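Local coordinates for putative adenosine kinase (Schistosoma mansoni, PDB 3VAS), which probably catalyses the phosphorylation of adenosine to AMP, as an adenosine kinase of the ribokinase (pfkB) family, and is captured here with adenosine bound, at residues K62-Y67 with V153-A158. Residues are numbered along the deposited sequence; the frame is centred on the assembly and turned at random.
Sequences KHMTIY and VTYLGA. With ADN (adenosine), chain C.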
ATOM      1  N   LYS A  62      18.848 -16.682   3.435  1.00 29.13           N
ATOM      2  CA  LYS A  62      20.022 -16.070   2.816  1.00 30.88           C
ATOM      3  C   LYS A  62      20.056 -14.546   2.965  1.00 30.20           C
ATOM      4  O   LYS A  62      21.108 -13.929   2.806  1.00 33.42           O
ATOM      5  CB  LYS A  62      20.114 -16.450   1.336  1.00 35.17           C
ATOM      6  CG  LYS A  62      18.994 -15.909   0.464  1.00 38.14           C
ATOM      7  CD  LYS A  62      19.112 -16.428  -0.964  1.00 42.99           C
ATOM      8  CE  LYS A  62      18.035 -15.840  -1.868  1.00 45.89           C
ATOM      9  NZ  LYS A  62      17.956 -16.558  -3.176  1.00 48.21           N
ATOM     10  N   HIS A  63      18.908 -13.947   3.272  1.00 24.85           N
ATOM     11  CA  HIS A  63      18.806 -12.490   3.401  1.00 25.08           C
ATOM     12  C   HIS A  63      19.075 -11.996   4.817  1.00 25.70           C
ATOM     13  O   HIS A  63      19.337 -10.817   5.014  1.00 24.34           O
ATOM     14  CB  HIS A  63      17.417 -12.003   2.984  1.00 21.79           C
ATOM     15  CG  HIS A  63      17.100 -12.235   1.539  1.00 25.86           C
ATOM     16  ND1 HIS A  63      16.153 -13.145   1.122  1.00 26.76           N
ATOM     17  CD2 HIS A  63      17.601 -11.671   0.415  1.00 26.25           C
ATOM     18  CE1 HIS A  63      16.087 -13.134  -0.198  1.00 27.74           C
ATOM     19  NE2 HIS A  63      16.955 -12.248  -0.650  1.00 27.50           N
ATOM     20  N   MET A  64      19.010 -12.898   5.795  1.00 26.71           N
ATOM     21  CA  MET A  64      18.923 -12.500   7.201  1.00 24.89           C
ATOM     22  C   MET A  64      20.081 -11.660   7.727  1.00 26.21           C
ATOM     23  O   MET A  64      19.890 -10.845   8.627  1.00 27.98           O
ATOM     24  CB  MET A  64      18.687 -13.711   8.107  1.00 25.23           C
ATOM     25  CG  MET A  64      17.309 -14.329   7.949  1.00 27.71           C
ATOM     26  SD  MET A  64      15.964 -13.129   8.108  1.00 35.53           S
ATOM     27  CE  MET A  64      14.563 -14.168   7.689  1.00 51.51           C
ATOM     28  N   THR A  65      21.271 -11.839   7.165  1.00 26.65           N
ATOM     29  CA  THR A  65      22.435 -11.088   7.641  1.00 27.72           C
ATOM     30  C   THR A  65      22.352  -9.599   7.324  1.00 26.93           C
ATOM     31  O   THR A  65      23.075  -8.800   7.919  1.00 27.47           O
ATOM     32  CB  THR A  65      23.755 -11.643   7.072  1.00 28.34           C
ATOM     33  OG1 THR A  65      23.664 -11.721   5.644  1.00 27.25           O
ATOM     34  CG2 THR A  65      24.050 -13.032   7.646  1.00 27.52           C
ATOM     35  N   ILE A  66      21.466  -9.229   6.398  1.00 26.10           N
ATOM     36  CA  ILE A  66      21.359  -7.841   5.947  1.00 23.34           C
ATOM     37  C   ILE A  66      21.018  -6.883   7.092  1.00 24.08           C
ATOM     38  O   ILE A  66      21.503  -5.750   7.126  1.00 25.88           O
ATOM     39  CB  ILE A  66      20.356  -7.675   4.765  1.00 25.20           C
ATOM     40  CG1 ILE A  66      20.642  -6.389   3.998  1.00 28.89           C
ATOM     41  CG2 ILE A  66      18.901  -7.701   5.243  1.00 21.24           C
ATOM     42  CD1 ILE A  66      19.702  -6.153   2.833  1.00 31.57           C
ATOM     43  N   TYR A  67      20.218  -7.347   8.044  1.00 23.89           N
ATOM     44  CA  TYR A  67      19.776  -6.488   9.140  1.00 28.84           C
ATOM     45  C   TYR A  67      20.908  -6.153  10.110  1.00 33.58           C
ATOM     46  O   TYR A  67      21.036  -5.011  10.547  1.00 36.05           O
ATOM     47  CB  TYR A  67      18.565  -7.098   9.853  1.00 24.78           C
ATOM     48  CG  TYR A  67      17.430  -7.360   8.892  1.00 23.18           C
ATOM     49  CD1 TYR A  67      16.668  -6.310   8.385  1.00 25.63           C
ATOM     50  CD2 TYR A  67      17.137  -8.644   8.467  1.00 21.88           C
ATOM     51  CE1 TYR A  67      15.638  -6.540   7.490  1.00 25.28           C
ATOM     52  CE2 TYR A  67      16.111  -8.885   7.571  1.00 23.43           C
ATOM     53  CZ  TYR A  67      15.368  -7.833   7.086  1.00 24.35           C
ATOM     54  OH  TYR A  67      14.349  -8.080   6.196  1.00 23.72           O
ATOM     55  N   VAL A 153      14.124  -5.204   1.459  1.00 26.44           N
ATOM     56  CA  VAL A 153      14.049  -6.561   1.987  1.00 21.49           C
ATOM     57  C   VAL A 153      13.224  -6.548   3.270  1.00 20.61           C
ATOM     58  O   VAL A 153      13.612  -5.936   4.266  1.00 21.06           O
ATOM     59  CB  VAL A 153      15.441  -7.156   2.261  1.00 24.08           C
ATOM     60  CG1 VAL A 153      15.320  -8.626   2.681  1.00 23.94           C
ATOM     61  CG2 VAL A 153      16.323  -7.021   1.027  1.00 25.77           C
ATOM     62  N   THR A 154      12.082  -7.225   3.236  1.00 19.69           N
ATOM     63  CA  THR A 154      11.118  -7.153   4.322  1.00 18.97           C
ATOM     64  C   THR A 154      11.117  -8.383   5.223  1.00 21.04           C
ATOM     65  O   THR A 154      10.993  -9.510   4.747  1.00 19.33           O
ATOM     66  CB  THR A 154       9.696  -6.966   3.772  1.00 17.96           C
ATOM     67  OG1 THR A 154       9.640  -5.744   3.028  1.00 17.84           O
ATOM     68  CG2 THR A 154       8.683  -6.914   4.905  1.00 17.46           C
ATOM     69  N   TYR A 155      11.267  -8.152   6.522  1.00 19.51           N
ATOM     70  CA  TYR A 155      11.066  -9.192   7.527  1.00 20.71           C
ATOM     71  C   TYR A 155       9.747  -8.907   8.238  1.00 20.57           C
ATOM     72  O   TYR A 155       9.657  -7.993   9.054  1.00 19.26           O
ATOM     73  CB  TYR A 155      12.215  -9.218   8.539  1.00 26.06           C
ATOM     74  CG  TYR A 155      12.096 -10.350   9.543  1.00 32.18           C
ATOM     75  CD1 TYR A 155      12.362 -11.661   9.169  1.00 34.38           C
ATOM     76  CD2 TYR A 155      11.704 -10.110  10.855  1.00 33.42           C
ATOM     77  CE1 TYR A 155      12.245 -12.703  10.069  1.00 38.22           C
ATOM     78  CE2 TYR A 155      11.584 -11.151  11.769  1.00 36.79           C
ATOM     79  CZ  TYR A 155      11.858 -12.443  11.367  1.00 40.49           C
ATOM     80  OH  TYR A 155      11.746 -13.488  12.258  1.00 46.86           O
ATOM     81  N   LEU A 156       8.722  -9.679   7.903  1.00 18.74           N
ATOM     82  CA  LEU A 156       7.367  -9.397   8.363  1.00 20.30           C
ATOM     83  C   LEU A 156       7.205  -9.475   9.879  1.00 23.23           C
ATOM     84  O   LEU A 156       6.447  -8.695  10.458  1.00 24.11           O
ATOM     85  CB  LEU A 156       6.362 -10.311   7.664  1.00 20.11           C
ATOM     86  CG  LEU A 156       6.094  -9.935   6.201  1.00 22.88           C
ATOM     87  CD1 LEU A 156       5.198 -10.965   5.521  1.00 17.17           C
ATOM     88  CD2 LEU A 156       5.477  -8.551   6.123  1.00 16.65           C
ATOM     89  N   GLY A 157       7.914 -10.411  10.509  1.00 23.12           N
ATOM     90  CA  GLY A 157       7.913 -10.542  11.958  1.00 23.12           C
ATOM     91  C   GLY A 157       6.527 -10.614  12.572  1.00 25.19           C
ATOM     92  O   GLY A 157       5.701 -11.440  12.175  1.00 20.50           O
ATOM     93  N   ALA A 158       6.261  -9.720  13.520  1.00 20.94           N
ATOM     94  CA  ALA A 158       4.997  -9.716  14.255  1.00 27.03           C
ATOM     95  C   ALA A 158       3.757  -9.591  13.365  1.00 28.91           C
ATOM     96  O   ALA A 158       2.693 -10.110  13.711  1.00 20.86           O
ATOM     97  CB  ALA A 158       5.005  -8.618  15.305  1.00 25.58           C
TER
HETATM   98  O5' ADN C 401       5.710   1.459  -0.596  1.00 27.17           O
HETATM   99  C5' ADN C 401       6.842   1.533   0.269  1.00 25.47           C
HETATM  100  C4' ADN C 401       6.540   0.935   1.621  1.00 23.30           C
HETATM  101  O4' ADN C 401       6.254  -0.465   1.480  1.00 17.99           O
HETATM  102  C3' ADN C 401       7.655   1.025   2.670  1.00 22.74           C
HETATM  103  O3' ADN C 401       7.303   1.993   3.660  1.00 20.24           O
HETATM  104  C2' ADN C 401       7.684  -0.379   3.316  1.00 23.49           C
HETATM  105  O2' ADN C 401       7.642  -0.378   4.726  1.00 25.17           O
HETATM  106  C1' ADN C 401       6.446  -1.059   2.728  1.00 21.13           C
HETATM  107  N9  ADN C 401       6.567  -2.508   2.568  1.00 17.71           N
HETATM  108  C8  ADN C 401       7.596  -3.169   2.072  1.00 18.02           C
HETATM  109  N7  ADN C 401       7.274  -4.604   2.142  1.00 19.53           N
HETATM  110  C5  ADN C 401       5.978  -4.738   2.724  1.00 15.85           C
HETATM  111  C6  ADN C 401       5.200  -5.852   3.023  1.00 14.75           C
HETATM  112  N6  ADN C 401       5.695  -7.172   2.735  1.00 15.22           N
HETATM  113  N1  ADN C 401       3.950  -5.684   3.606  1.00 15.86           N
HETATM  114  C2  ADN C 401       3.474  -4.427   3.883  1.00 16.76           C
HETATM  115  N3  ADN C 401       4.238  -3.329   3.586  1.00 17.32           N
HETATM  116  C4  ADN C 401       5.515  -3.511   2.998  1.00 16.30           C
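A helix-like turn leading into helix 65-70, closed by a bond from Ile-66 N to His-63 O, covers one side of strand residues 153-155, the CA atoms of His-63 and Val-153 lying 7.7 Å apart; His-63, Ile-66 and Tyr-67 point toward the strand, and Met-64 bends back to it. Tyr-67 reaches across to the strand backbone. Tyr-67 OH gives a weak hydrogen bond to Val-153 O (3.0 Å), which lies at the ring edge near the ring plane. The same OH lies close to the backbone N of Tyr-155, but the angle is too poor for a bond, and Tyr-67 CZ rests against Tyr-155 CB at 3.7 Å. The two tyrosine side chains cross at about a right angle. Ile-66 CG2 covers one face of the Tyr-67 ring.

Val-153 divides its methyls: CG1 packs between the Tyr-67 hydroxyl and His-63 CB, 4.0 Å from the latter, while CG2 meets Ile-66 CD1 at 3.9 Å. The extended Ile-66 chain, with CD1 anti to CA (chi2 -180°), carries that methyl to the valine. Beside them, Met-64 makes a Met-aromatic contact, its SD 4.9 Å from the centroid of the Tyr-155 ring and its CE 3.6 Å from Tyr-155 CE1. A bend at chi2 (-52°) brings the thioether to this ring.

Thr-154 and Leu-156 point away from the helix into the adenosine pocket, where Thr-154 OG1 lies 2.8 Å from adenine N7. The strand thus has a packed face and a ligand face, as part of the small lid sheet of the ribokinase fold. Strand 150-157 runs between parallel strand 55-58 and antiparallel strand 138-145; Ile-66 and Tyr-67 extend the packing to Leu-144 and Ala-142 of the latter, while His-63 reaches Val-57 of the former.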